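Local structure of replicative DNA helicase (Mycobacterium chimaera, 6RIY) at residues 36-41 / 124-129; 46-51 / 118-123; 55-60 / 139-144. The protein includes an intein, the part crystallised here, which probably excises itself by protein splicing and joins the flanking segments of a helicase that probably unwinds DNA. All coordinates share one frame; numbering follows the deposited sequence.

Interaction 1. Residues 36-41 / 124-129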
ATOM      1  N   VAL A  36      -4.186  11.846  -6.831  1.00 15.02           N
ATOM      2  CA  VAL A  36      -3.814  12.052  -5.439  1.00 12.88           C
ATOM      3  C   VAL A  36      -4.450  13.356  -4.980  1.00 14.67           C
ATOM      4  O   VAL A  36      -4.233  14.408  -5.590  1.00 16.79           O
ATOM      5  CB  VAL A  36      -2.285  12.072  -5.290  1.00 17.89           C
ATOM      6  CG1 VAL A  36      -1.861  12.402  -3.866  1.00 17.03           C
ATOM      7  CG2 VAL A  36      -1.721  10.708  -5.728  1.00 14.69           C
ATOM      8  N   VAL A  37      -5.278  13.285  -3.939  1.00 15.21           N
ATOM      9  CA  VAL A  37      -5.949  14.478  -3.442  1.00 17.31           C
ATOM     10  C   VAL A  37      -5.247  15.061  -2.221  1.00 18.15           C
ATOM     11  O   VAL A  37      -5.472  16.238  -1.895  1.00 19.28           O
ATOM     12  CB  VAL A  37      -7.435  14.202  -3.129  1.00 24.16           C
ATOM     13  CG1 VAL A  37      -8.190  13.860  -4.403  1.00 21.73           C
ATOM     14  CG2 VAL A  37      -7.577  13.086  -2.123  1.00 25.23           C
ATOM     15  N   ALA A  38      -4.395  14.287  -1.553  1.00 24.59           N
ATOM     16  CA  ALA A  38      -3.650  14.770  -0.402  1.00 24.49           C
ATOM     17  C   ALA A  38      -2.444  13.866  -0.207  1.00 20.67           C
ATOM     18  O   ALA A  38      -2.440  12.704  -0.625  1.00 16.13           O
ATOM     19  CB  ALA A  38      -4.516  14.811   0.863  1.00 20.35           C
ATOM     20  N   ALA A  39      -1.413  14.418   0.427  1.00 16.88           N
ATOM     21  CA  ALA A  39      -0.200  13.656   0.679  1.00 16.72           C
ATOM     22  C   ALA A  39       0.500  14.268   1.880  1.00 21.29           C
ATOM     23  O   ALA A  39       0.769  15.472   1.889  1.00 22.90           O
ATOM     24  CB  ALA A  39       0.719  13.656  -0.545  1.00 17.12           C
ATOM     25  N   THR A  40       0.791  13.445   2.880  1.00 19.36           N
ATOM     26  CA  THR A  40       1.350  13.971   4.117  1.00 18.32           C
ATOM     27  C   THR A  40       2.801  14.390   3.923  1.00 15.56           C
ATOM     28  O   THR A  40       3.451  14.043   2.933  1.00 17.03           O
ATOM     29  CB  THR A  40       1.291  12.932   5.238  1.00 18.61           C
ATOM     30  OG1 THR A  40       2.113  11.805   4.900  1.00 21.20           O
ATOM     31  CG2 THR A  40      -0.130  12.476   5.478  1.00 19.03           C
ATOM     32  N   ASP A  41       3.306  15.147   4.895  1.00 14.41           N
ATOM     33  CA  ASP A  41       4.740  15.268   5.070  1.00 15.29           C
ATOM     34  C   ASP A  41       5.350  13.896   5.309  1.00 14.09           C
ATOM     35  O   ASP A  41       4.659  12.927   5.643  1.00 16.17           O
ATOM     36  CB  ASP A  41       5.085  16.150   6.273  1.00 16.38           C
ATOM     37  CG  ASP A  41       4.560  17.560   6.155  1.00 30.77           C
ATOM     38  OD1 ASP A  41       4.058  17.932   5.073  1.00 33.06           O
ATOM     39  OD2 ASP A  41       4.669  18.300   7.160  1.00 33.48           O
ATOM     40  N   CYS A 124       1.671   9.049   3.911  1.00 12.69           N
ATOM     41  CA  CYS A 124       0.333   8.676   3.464  1.00 17.38           C
ATOM     42  C   CYS A 124      -0.123   9.542   2.296  1.00 11.63           C
ATOM     43  O   CYS A 124       0.226  10.722   2.194  1.00 12.87           O
ATOM     44  CB  CYS A 124      -0.710   8.810   4.577  1.00 27.18           C
ATOM     45  SG  CYS A 124      -0.430   7.799   6.010  1.00 35.45           S
ATOM     46  N   VAL A 125      -0.960   8.949   1.445  1.00 16.58           N
ATOM     47  CA  VAL A 125      -1.655   9.671   0.388  1.00 18.77           C
ATOM     48  C   VAL A 125      -3.151   9.441   0.568  1.00 18.03           C
ATOM     49  O   VAL A 125      -3.587   8.445   1.150  1.00 16.95           O
ATOM     50  CB  VAL A 125      -1.213   9.222  -1.023  1.00 15.42           C
ATOM     51  CG1 VAL A 125       0.275   9.457  -1.224  1.00 17.89           C
ATOM     52  CG2 VAL A 125      -1.556   7.741  -1.241  1.00 17.76           C
ATOM     53  N   GLU A 126      -3.941  10.375   0.054  1.00 15.51           N
ATOM     54  CA  GLU A 126      -5.359  10.138  -0.165  1.00 20.27           C
ATOM     55  C   GLU A 126      -5.633  10.218  -1.660  1.00 14.39           C
ATOM     56  O   GLU A 126      -5.028  11.027  -2.364  1.00 15.32           O
ATOM     57  CB  GLU A 126      -6.213  11.141   0.606  1.00 18.93           C
ATOM     58  CG  GLU A 126      -5.835  11.237   2.081  1.00 26.55           C
ATOM     59  CD  GLU A 126      -6.771  12.115   2.888  1.00 40.92           C
ATOM     60  OE1 GLU A 126      -8.001  12.024   2.687  1.00 43.43           O
ATOM     61  OE2 GLU A 126      -6.276  12.896   3.730  1.00 39.56           O
ATOM     62  N   VAL A 127      -6.538   9.377  -2.154  1.00 13.16           N
ATOM     63  CA  VAL A 127      -6.803   9.312  -3.585  1.00 12.77           C
ATOM     64  C   VAL A 127      -8.292   9.511  -3.835  1.00 17.93           C
ATOM     65  O   VAL A 127      -9.118   9.407  -2.930  1.00 17.07           O
ATOM     66  CB  VAL A 127      -6.312   7.988  -4.202  1.00 10.79           C
ATOM     67  CG1 VAL A 127      -4.776   7.940  -4.146  1.00 12.17           C
ATOM     68  CG2 VAL A 127      -6.917   6.817  -3.455  1.00 14.43           C
ATOM     69  N   ASP A 128      -8.628   9.822  -5.088  1.00 14.38           N
ATOM     70  CA  ASP A 128      -9.960  10.319  -5.410  1.00 16.06           C
ATOM     71  C   ASP A 128     -10.920   9.220  -5.855  1.00 15.39           C
ATOM     72  O   ASP A 128     -11.936   9.515  -6.489  1.00 29.02           O
ATOM     73  CB  ASP A 128      -9.872  11.426  -6.462  1.00 23.53           C
ATOM     74  CG  ASP A 128      -9.637  10.905  -7.866  1.00 29.11           C
ATOM     75  OD1 ASP A 128      -9.219   9.739  -8.038  1.00 32.46           O
ATOM     76  OD2 ASP A 128      -9.879  11.683  -8.810  1.00 36.83           O
ATOM     77  N   ASN A 129     -10.646   7.996  -5.525  1.00 13.61           N
ATOM     78  CA  ASN A 129     -11.668   7.016  -5.844  1.00 15.36           C
ATOM     79  C   ASN A 129     -12.391   6.587  -4.570  1.00 14.84           C
ATOM     80  O   ASN A 129     -11.800   6.580  -3.486  1.00 13.39           O
ATOM     81  CB  ASN A 129     -11.075   5.794  -6.560  1.00 12.28           C
ATOM     82  CG  ASN A 129     -10.075   5.048  -5.717  1.00 14.62           C
ATOM     83  OD1 ASN A 129     -10.440   4.167  -4.938  1.00 15.18           O
ATOM     84  ND2 ASN A 129      -8.797   5.363  -5.894  1.00 12.33           N
TER
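Val36, Ala39, Val125 and Val127 form the close, sheltered side of two antiparallel strands, whose axes run at 161°. Val36 reaches across to both valines of the partner strand. Its CG1 lies 4.3 Å from Val125 CB, and its CG2 faces CG1 of Val127. Ala39 CB adds a methyl against Val125. Val20 and Met17 from nearby loops close over this side.

The other side is looser and faces solvent. There Ala38 CB lies along the aliphatic chain of Glu126 and approaches OE2 at 3.9 Å. Val37 is also exposed. One methyl, CG2, rests 3.6 Å from Glu126 CB, and the other meets Asp128 CB, with the two side chains roughly perpendicular. The Asp128 carboxylate turns to Thr34.

Backbone bonds join the two strands. Glu126 O takes Val37 N at 2.8 Å and, weakly, Ala38 N at 3.4 Å. Glu126 N returns a bond to Ala38 O at 2.9 Å. Further on, Thr40 N binds Cys124 O. The Thr40 side chain continues the ladder. Its OG1 is flanked by its own N and C atoms (chi1 64°), where it accepts Cys124 N at 3.0 Å over a nearly straight path. The same hydroxyl donates to Asp41 O, so two bonds fix its rotation.

Val37 and Ala38 together face the single residue Glu126. This is a classic beta bulge, here in an antiparallel sheet of the Hedgehog/Intein fold.

Interaction 2. Residues 46-51 / 118-123; sequences RPCYEV and ASVPVR
Cys48 and Ser119 carry this contact, each through the heteroatom of its side chain. The Cys48 sulfur lies anti to its own carbonyl carbon (chi1 -71°), which sends it across to the 118-123 segment. There it receives the N-H of Val120, 3.6 Å from N to SG. The bond is weak by its length, but it is nearly straight at 173°. Two valine methyls also touch the sulfur. Val122 CG1 meets SG at 4.0 Å, and Val120 CG2 approaches SG at 4.2 Å. The sulfur thus sits among apolar carbons as well as receiving this N-H. Val60 of the neighbouring strand also packs on Cys48.

Ser119 reaches back the other way. Its hydroxyl is extended away from the backbone N (chi1 -177°) and donates to Arg46 O, 2.7 Å from OG. The donor stands tilted from the carbonyl plane. A water adds a backbone-to-backbone bridge: Arg46 N donates to it, and it donates in turn to Val120 O, with both distances 2.8 Å.

Arg46 takes part mainly through the base of its side chain. CG meets Val122 CG2 at 4.0 Å, and the two side chains run nearly perpendicular. Beyond CG the chain bends twice, at chi2 and chi3, and its end leaves the contact. The guanidinium then has Pro47 CD over the centre of one face, and NH2 makes a long, weak ion pair with Asp62.

Residues 118-121 form the loop that leaves strand 107-117 of one sheet and enters strand 122-127 of another. Such a crossing between two beta subdomains is characteristic of the Hedgehog/Intein fold.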
ATOM      1  N   ARG A  46       7.817   6.093  12.959  1.00 17.20           N
ATOM      2  CA  ARG A  46       6.647   5.232  13.084  1.00 20.64           C
ATOM      3  C   ARG A  46       7.067   3.762  13.173  1.00 16.76           C
ATOM      4  O   ARG A  46       8.015   3.342  12.503  1.00 17.41           O
ATOM      5  CB  ARG A  46       5.706   5.442  11.892  1.00 20.44           C
ATOM      6  CG  ARG A  46       5.184   6.876  11.751  1.00 21.45           C
ATOM      7  CD  ARG A  46       4.248   7.253  12.885  1.00 33.74           C
ATOM      8  NE  ARG A  46       3.068   6.397  12.934  1.00 41.28           N
ATOM      9  CZ  ARG A  46       2.275   6.275  13.996  1.00 45.45           C
ATOM     10  NH1 ARG A  46       2.536   6.957  15.104  1.00 44.37           N
ATOM     11  NH2 ARG A  46       1.220   5.472  13.947  1.00 48.00           N
ATOM     12  N   PRO A  47       6.386   2.957  13.984  1.00 21.15           N
ATOM     13  CA  PRO A  47       6.645   1.513  13.968  1.00 18.85           C
ATOM     14  C   PRO A  47       6.250   0.948  12.615  1.00 19.50           C
ATOM     15  O   PRO A  47       5.180   1.260  12.095  1.00 17.87           O
ATOM     16  CB  PRO A  47       5.756   0.975  15.093  1.00 21.23           C
ATOM     17  CG  PRO A  47       5.334   2.174  15.877  1.00 31.01           C
ATOM     18  CD  PRO A  47       5.302   3.307  14.913  1.00 22.95           C
ATOM     19  N   CYS A  48       7.134   0.139  12.032  1.00 11.93           N
ATOM     20  CA  CYS A  48       6.951  -0.343  10.673  1.00 11.02           C
ATOM     21  C   CYS A  48       6.912  -1.860  10.607  1.00 13.91           C
ATOM     22  O   CYS A  48       7.569  -2.555  11.386  1.00 14.06           O
ATOM     23  CB  CYS A  48       8.067   0.135   9.757  1.00 12.73           C
ATOM     24  SG  CYS A  48       7.969   1.902   9.430  1.00 13.50           S
ATOM     25  N   TYR A  49       6.190  -2.355   9.608  1.00  9.69           N
ATOM     26  CA  TYR A  49       6.093  -3.774   9.320  1.00 12.99           C
ATOM     27  C   TYR A  49       6.523  -4.055   7.890  1.00 11.01           C
ATOM     28  O   TYR A  49       6.207  -3.291   6.976  1.00 10.03           O
ATOM     29  CB  TYR A  49       4.657  -4.273   9.513  1.00 17.08           C
ATOM     30  CG  TYR A  49       4.326  -4.579  10.945  1.00 16.79           C
ATOM     31  CD1 TYR A  49       4.248  -3.566  11.890  1.00 16.44           C
ATOM     32  CD2 TYR A  49       4.101  -5.880  11.355  1.00 12.64           C
ATOM     33  CE1 TYR A  49       3.957  -3.854  13.212  1.00 21.87           C
ATOM     34  CE2 TYR A  49       3.802  -6.176  12.669  1.00 20.81           C
ATOM     35  CZ  TYR A  49       3.733  -5.160  13.592  1.00 24.99           C
ATOM     36  OH  TYR A  49       3.435  -5.451  14.903  1.00 32.21           O
ATOM     37  N   GLU A  50       7.217  -5.170   7.694  1.00 10.00           N
ATOM     38  CA  GLU A  50       7.524  -5.672   6.361  1.00 12.91           C
ATOM     39  C   GLU A  50       6.474  -6.714   5.977  1.00 14.53           C
ATOM     40  O   GLU A  50       6.378  -7.765   6.614  1.00 13.37           O
ATOM     41  CB  GLU A  50       8.929  -6.263   6.352  1.00 17.80           C
ATOM     42  CG  GLU A  50       9.408  -6.792   5.035  1.00 19.60           C
ATOM     43  CD  GLU A  50      10.899  -7.044   5.042  1.00 30.45           C
ATOM     44  OE1 GLU A  50      11.669  -6.065   5.103  1.00 29.95           O
ATOM     45  OE2 GLU A  50      11.306  -8.221   5.007  1.00 33.67           O
ATOM     46  N   VAL A  51       5.686  -6.422   4.945  1.00 14.71           N
ATOM     47  CA  VAL A  51       4.619  -7.305   4.491  1.00 12.14           C
ATOM     48  C   VAL A  51       5.065  -7.951   3.186  1.00 12.65           C
ATOM     49  O   VAL A  51       5.354  -7.256   2.208  1.00 16.07           O
ATOM     50  CB  VAL A  51       3.292  -6.557   4.307  1.00 13.97           C
ATOM     51  CG1 VAL A  51       2.167  -7.561   4.052  1.00 11.62           C
ATOM     52  CG2 VAL A  51       3.007  -5.675   5.520  1.00 12.04           C
ATOM     53  N   ALA A 118      12.764  -2.509  11.559  1.00 18.90           N
ATOM     54  CA  ALA A 118      13.217  -1.183  11.959  1.00 19.31           C
ATOM     55  C   ALA A 118      12.378  -0.093  11.302  1.00 14.83           C
ATOM     56  O   ALA A 118      11.956  -0.216  10.151  1.00 14.67           O
ATOM     57  CB  ALA A 118      14.688  -0.996  11.594  1.00 21.22           C
ATOM     58  N   SER A 119      12.155   0.991  12.038  1.00 14.92           N
ATOM     59  CA  SER A 119      11.426   2.133  11.498  1.00 14.25           C
ATOM     60  C   SER A 119      12.146   2.754  10.301  1.00 13.31           C
ATOM     61  O   SER A 119      13.357   2.975  10.331  1.00 15.80           O
ATOM     62  CB  SER A 119      11.249   3.197  12.587  1.00 14.43           C
ATOM     63  OG  SER A 119      10.481   4.294  12.115  1.00 17.72           O
ATOM     64  N   VAL A 120      11.385   3.066   9.258  1.00 14.23           N
ATOM     65  CA  VAL A 120      11.884   3.891   8.157  1.00 11.85           C
ATOM     66  C   VAL A 120      10.900   5.031   7.946  1.00 11.04           C
ATOM     67  O   VAL A 120       9.730   4.939   8.354  1.00 10.45           O
ATOM     68  CB  VAL A 120      12.063   3.070   6.857  1.00 16.30           C
ATOM     69  CG1 VAL A 120      13.083   1.961   7.058  1.00 15.59           C
ATOM     70  CG2 VAL A 120      10.733   2.527   6.384  1.00 16.25           C
ATOM     71  N   PRO A 121      11.336   6.116   7.300  1.00 11.62           N
ATOM     72  CA  PRO A 121      10.409   7.214   6.986  1.00 11.22           C
ATOM     73  C   PRO A 121       9.252   6.731   6.120  1.00  9.83           C
ATOM     74  O   PRO A 121       9.433   5.910   5.220  1.00 10.26           O
ATOM     75  CB  PRO A 121      11.293   8.215   6.228  1.00 14.07           C
ATOM     76  CG  PRO A 121      12.706   7.908   6.697  1.00 18.48           C
ATOM     77  CD  PRO A 121      12.720   6.420   6.877  1.00 14.21           C
ATOM     78  N   VAL A 122       8.050   7.260   6.386  1.00  9.47           N
ATOM     79  CA  VAL A 122       6.842   6.844   5.668  1.00  9.20           C
ATOM     80  C   VAL A 122       6.008   8.074   5.328  1.00 15.24           C
ATOM     81  O   VAL A 122       6.210   9.157   5.872  1.00 13.43           O
ATOM     82  CB  VAL A 122       5.993   5.815   6.465  1.00  7.84           C
ATOM     83  CG1 VAL A 122       6.792   4.560   6.729  1.00  9.37           C
ATOM     84  CG2 VAL A 122       5.440   6.415   7.779  1.00  8.55           C
ATOM     85  N   ARG A 123       5.053   7.887   4.411  1.00 10.31           N
ATOM     86  CA  ARG A 123       4.090   8.918   4.025  1.00  9.50           C
ATOM     87  C   ARG A 123       2.742   8.278   3.722  1.00  9.43           C
ATOM     88  O   ARG A 123       2.686   7.144   3.243  1.00  9.82           O
ATOM     89  CB  ARG A 123       4.509   9.673   2.756  1.00 16.06           C
ATOM     90  CG  ARG A 123       5.656  10.635   2.859  1.00 22.21           C
ATOM     91  CD  ARG A 123       5.924  11.240   1.472  1.00 21.97           C
ATOM     92  NE  ARG A 123       5.005  12.333   1.160  1.00 22.19           N
ATOM     93  CZ  ARG A 123       4.760  12.783  -0.065  1.00 18.65           C
ATOM     94  NH1 ARG A 123       5.344  12.221  -1.119  1.00 15.37           N
ATOM     95  NH2 ARG A 123       3.920  13.791  -0.239  1.00 17.97           N
TER
HETATM   96  O   HOH W   1       8.245   6.509  10.177  1.00 12.22           O

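Interaction 3. Residues 55-60 / 139-144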
ATOM      1  N   ASP A  55       3.368 -13.088  -4.426  1.00 15.41           N
ATOM      2  CA  ASP A  55       3.898 -12.790  -5.751  1.00 17.42           C
ATOM      3  C   ASP A  55       5.348 -12.336  -5.709  1.00 19.26           C
ATOM      4  O   ASP A  55       5.933 -12.073  -6.763  1.00 23.80           O
ATOM      5  CB  ASP A  55       3.051 -11.713  -6.430  1.00 19.17           C
ATOM      6  CG  ASP A  55       3.157 -10.366  -5.723  1.00 19.54           C
ATOM      7  OD1 ASP A  55       3.436 -10.354  -4.502  1.00 18.08           O
ATOM      8  OD2 ASP A  55       2.957  -9.328  -6.383  1.00 27.34           O
ATOM      9  N   GLY A  56       5.934 -12.224  -4.522  1.00 18.01           N
ATOM     10  CA  GLY A  56       7.279 -11.717  -4.365  1.00 17.88           C
ATOM     11  C   GLY A  56       7.348 -10.266  -3.945  1.00 18.43           C
ATOM     12  O   GLY A  56       8.429  -9.793  -3.588  1.00 16.54           O
ATOM     13  N   THR A  57       6.228  -9.551  -3.972  1.00 16.66           N
ATOM     14  CA  THR A  57       6.220  -8.157  -3.552  1.00 14.11           C
ATOM     15  C   THR A  57       6.438  -8.059  -2.048  1.00 13.35           C
ATOM     16  O   THR A  57       5.793  -8.770  -1.265  1.00 14.39           O
ATOM     17  CB  THR A  57       4.892  -7.493  -3.924  1.00 11.50           C
ATOM     18  OG1 THR A  57       4.718  -7.525  -5.342  1.00 16.95           O
ATOM     19  CG2 THR A  57       4.862  -6.027  -3.435  1.00 11.49           C
ATOM     20  N   VAL A  58       7.333  -7.161  -1.646  1.00 14.24           N
ATOM     21  CA  VAL A  58       7.574  -6.843  -0.247  1.00 12.71           C
ATOM     22  C   VAL A  58       7.377  -5.343  -0.073  1.00 12.85           C
ATOM     23  O   VAL A  58       8.038  -4.547  -0.750  1.00 14.12           O
ATOM     24  CB  VAL A  58       8.983  -7.260   0.200  1.00 16.67           C
ATOM     25  CG1 VAL A  58       9.296  -6.692   1.577  1.00 13.72           C
ATOM     26  CG2 VAL A  58       9.104  -8.782   0.189  1.00 19.95           C
ATOM     27  N   ILE A  59       6.466  -4.962   0.818  1.00 11.85           N
ATOM     28  CA  ILE A  59       6.174  -3.563   1.106  1.00 13.25           C
ATOM     29  C   ILE A  59       6.394  -3.322   2.593  1.00 12.31           C
ATOM     30  O   ILE A  59       5.910  -4.088   3.428  1.00 14.44           O
ATOM     31  CB  ILE A  59       4.733  -3.197   0.711  1.00  8.81           C
ATOM     32  CG1 ILE A  59       4.544  -3.355  -0.792  1.00 13.15           C
ATOM     33  CG2 ILE A  59       4.398  -1.747   1.141  1.00  9.70           C
ATOM     34  CD1 ILE A  59       3.113  -3.213  -1.210  1.00 11.03           C
ATOM     35  N   VAL A  60       7.100  -2.248   2.919  1.00  8.59           N
ATOM     36  CA  VAL A  60       7.269  -1.814   4.298  1.00  8.23           C
ATOM     37  C   VAL A  60       6.266  -0.705   4.567  1.00  7.83           C
ATOM     38  O   VAL A  60       6.182   0.277   3.812  1.00 10.12           O
ATOM     39  CB  VAL A  60       8.710  -1.358   4.557  1.00 11.49           C
ATOM     40  CG1 VAL A  60       8.838  -0.720   5.922  1.00 10.18           C
ATOM     41  CG2 VAL A  60       9.644  -2.559   4.415  1.00 12.66           C
ATOM     42  N   GLY A 139       4.605  -5.676  -7.564  1.00 11.94           N
ATOM     43  CA  GLY A 139       3.474  -6.495  -7.967  1.00 12.26           C
ATOM     44  C   GLY A 139       2.147  -5.784  -8.074  1.00 11.14           C
ATOM     45  O   GLY A 139       1.142  -6.420  -8.424  1.00 13.53           O
ATOM     46  N   MET A 140       2.106  -4.484  -7.777  1.00  9.93           N
ATOM     47  CA  MET A 140       0.898  -3.664  -7.916  1.00  8.72           C
ATOM     48  C   MET A 140      -0.239  -4.218  -7.052  1.00 13.01           C
ATOM     49  O   MET A 140      -1.333  -4.538  -7.531  1.00 13.42           O
ATOM     50  CB  MET A 140       0.491  -3.547  -9.391  1.00  9.97           C
ATOM     51  CG  MET A 140       1.634  -3.058 -10.272  1.00 11.23           C
ATOM     52  SD  MET A 140       1.098  -2.770 -11.960  1.00 17.89           S
ATOM     53  CE  MET A 140       1.233  -4.418 -12.652  1.00 25.14           C
ATOM     54  N   VAL A 141       0.065  -4.342  -5.766  1.00  8.87           N
ATOM     55  CA  VAL A 141      -0.860  -4.900  -4.779  1.00 10.68           C
ATOM     56  C   VAL A 141      -1.806  -3.797  -4.314  1.00 10.04           C
ATOM     57  O   VAL A 141      -1.333  -2.727  -3.896  1.00  9.97           O
ATOM     58  CB  VAL A 141      -0.082  -5.485  -3.603  1.00 10.23           C
ATOM     59  CG1 VAL A 141      -1.018  -6.088  -2.566  1.00 13.30           C
ATOM     60  CG2 VAL A 141       0.916  -6.526  -4.097  1.00 14.15           C
ATOM     61  N   PRO A 142      -3.119  -4.038  -4.341  0.62  8.92           N
ATOM     62  CA  PRO A 142      -4.079  -3.056  -3.820  0.62  9.80           C
ATOM     63  C   PRO A 142      -3.831  -2.772  -2.345  0.62  9.10           C
ATOM     64  O   PRO A 142      -3.563  -3.678  -1.552  0.62 11.09           O
ATOM     65  CB  PRO A 142      -5.437  -3.743  -4.034  0.62 12.09           C
ATOM     66  CG  PRO A 142      -5.189  -4.788  -5.069  0.62 11.29           C
ATOM     67  CD  PRO A 142      -3.777  -5.244  -4.869  0.62 10.40           C
ATOM     68  N   THR A 143      -3.912  -1.494  -1.983  1.00  7.41           N
ATOM     69  CA  THR A 143      -3.747  -1.113  -0.594  1.00  8.46           C
ATOM     70  C   THR A 143      -4.633   0.094  -0.327  1.00  9.73           C
ATOM     71  O   THR A 143      -5.020   0.818  -1.248  1.00 12.32           O
ATOM     72  CB  THR A 143      -2.266  -0.838  -0.261  1.00 10.97           C
ATOM     73  OG1 THR A 143      -2.085  -0.850   1.161  1.00 12.74           O
ATOM     74  CG2 THR A 143      -1.796   0.496  -0.841  1.00  8.49           C
ATOM     75  N   HIS A 144      -4.977   0.294   0.942  1.00  8.01           N
ATOM     76  CA  HIS A 144      -5.895   1.365   1.296  1.00  8.87           C
ATOM     77  C   HIS A 144      -5.146   2.666   1.569  1.00 13.94           C
ATOM     78  O   HIS A 144      -4.094   2.668   2.218  1.00 15.22           O
ATOM     79  CB  HIS A 144      -6.730   0.973   2.515  1.00 12.87           C
ATOM     80  CG  HIS A 144      -8.047   0.358   2.163  1.00 21.89           C
ATOM     81  ND1 HIS A 144      -8.989   1.010   1.396  1.00 24.21           N
ATOM     82  CD2 HIS A 144      -8.578  -0.850   2.467  1.00 27.40           C
ATOM     83  CE1 HIS A 144     -10.048   0.234   1.250  1.00 26.70           C
ATOM     84  NE2 HIS A 144      -9.822  -0.903   1.885  1.00 27.53           N
TER
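An Asx turn, in the loop between strands 48-53 and 58-62, meets the turn that leads into strand 141-144. That strand runs toward the end of the intein, where the C-terminal splice junction is expected.

Asp55 makes the Asx turn. Its OD1 accepts the backbone N of Thr57 at 3.0 Å, and its OD2 accepts the Thr57 hydroxyl, 2.7 Å from OG1. Both donors come from above the carboxylate plane, the backbone N more steeply at 63°. The two bonds hold the carboxylate against Thr57. Gly56, between them, has a positive phi.

Thr57 is the bridge to the other segment. Its chi1 of -61° brings OG1 to Gly139 N while CG2 is turned to Val141. Gly139 N approaches OG1 at 2.9 Å, but the bond is weak because its angle at the hydrogen is only 120°. Asp55 OD2 comes to 3.3 Å from Gly139 CA. With OD2 and Thr57 OG1 this close, there is no room for a side chain at Gly139.

The methyl of Thr57 packs on Val141. Its CG2 touches Val141 CG2 at 4.0 Å, and the two side chains lie antiparallel, side by side. Val141 is buried and also packs on Phe53. Arg138, just before the segment, lies against Thr57 and bonds Gly56 O.

The Thr57 hydroxyl donates to a carboxylate and accepts from an amide, so both its roles are used. It is held mainly by Asp55, within its own loop. The bond from Gly139 N is weak, and methyl packing on Val141 accompanies it.

Interactions 1 and 2 share strand 122-127, and their centres are 18 Å apart. They meet where Arg123 NE probably bonds Thr40 O. Interaction 1 belongs to the sheet of strands 2-3, 122-127, 33-39 and 25-27. Interactions 2 and 3 both reach the other four-stranded sheet through neighbouring strands 48-53 and 58-62, with centres 14 Å apart. A probable hydrogen bond from Val51 N to Ile59 O joins them. Interaction 3 links that sheet to the two-stranded sheet of 133-136 and 141-144, and does not touch interaction 1. The chain crosses between the four-stranded sheets from 33-39 to 48-53 and returns from 107-117 to 122-127, giving the compact, all-beta body of a splicing domain.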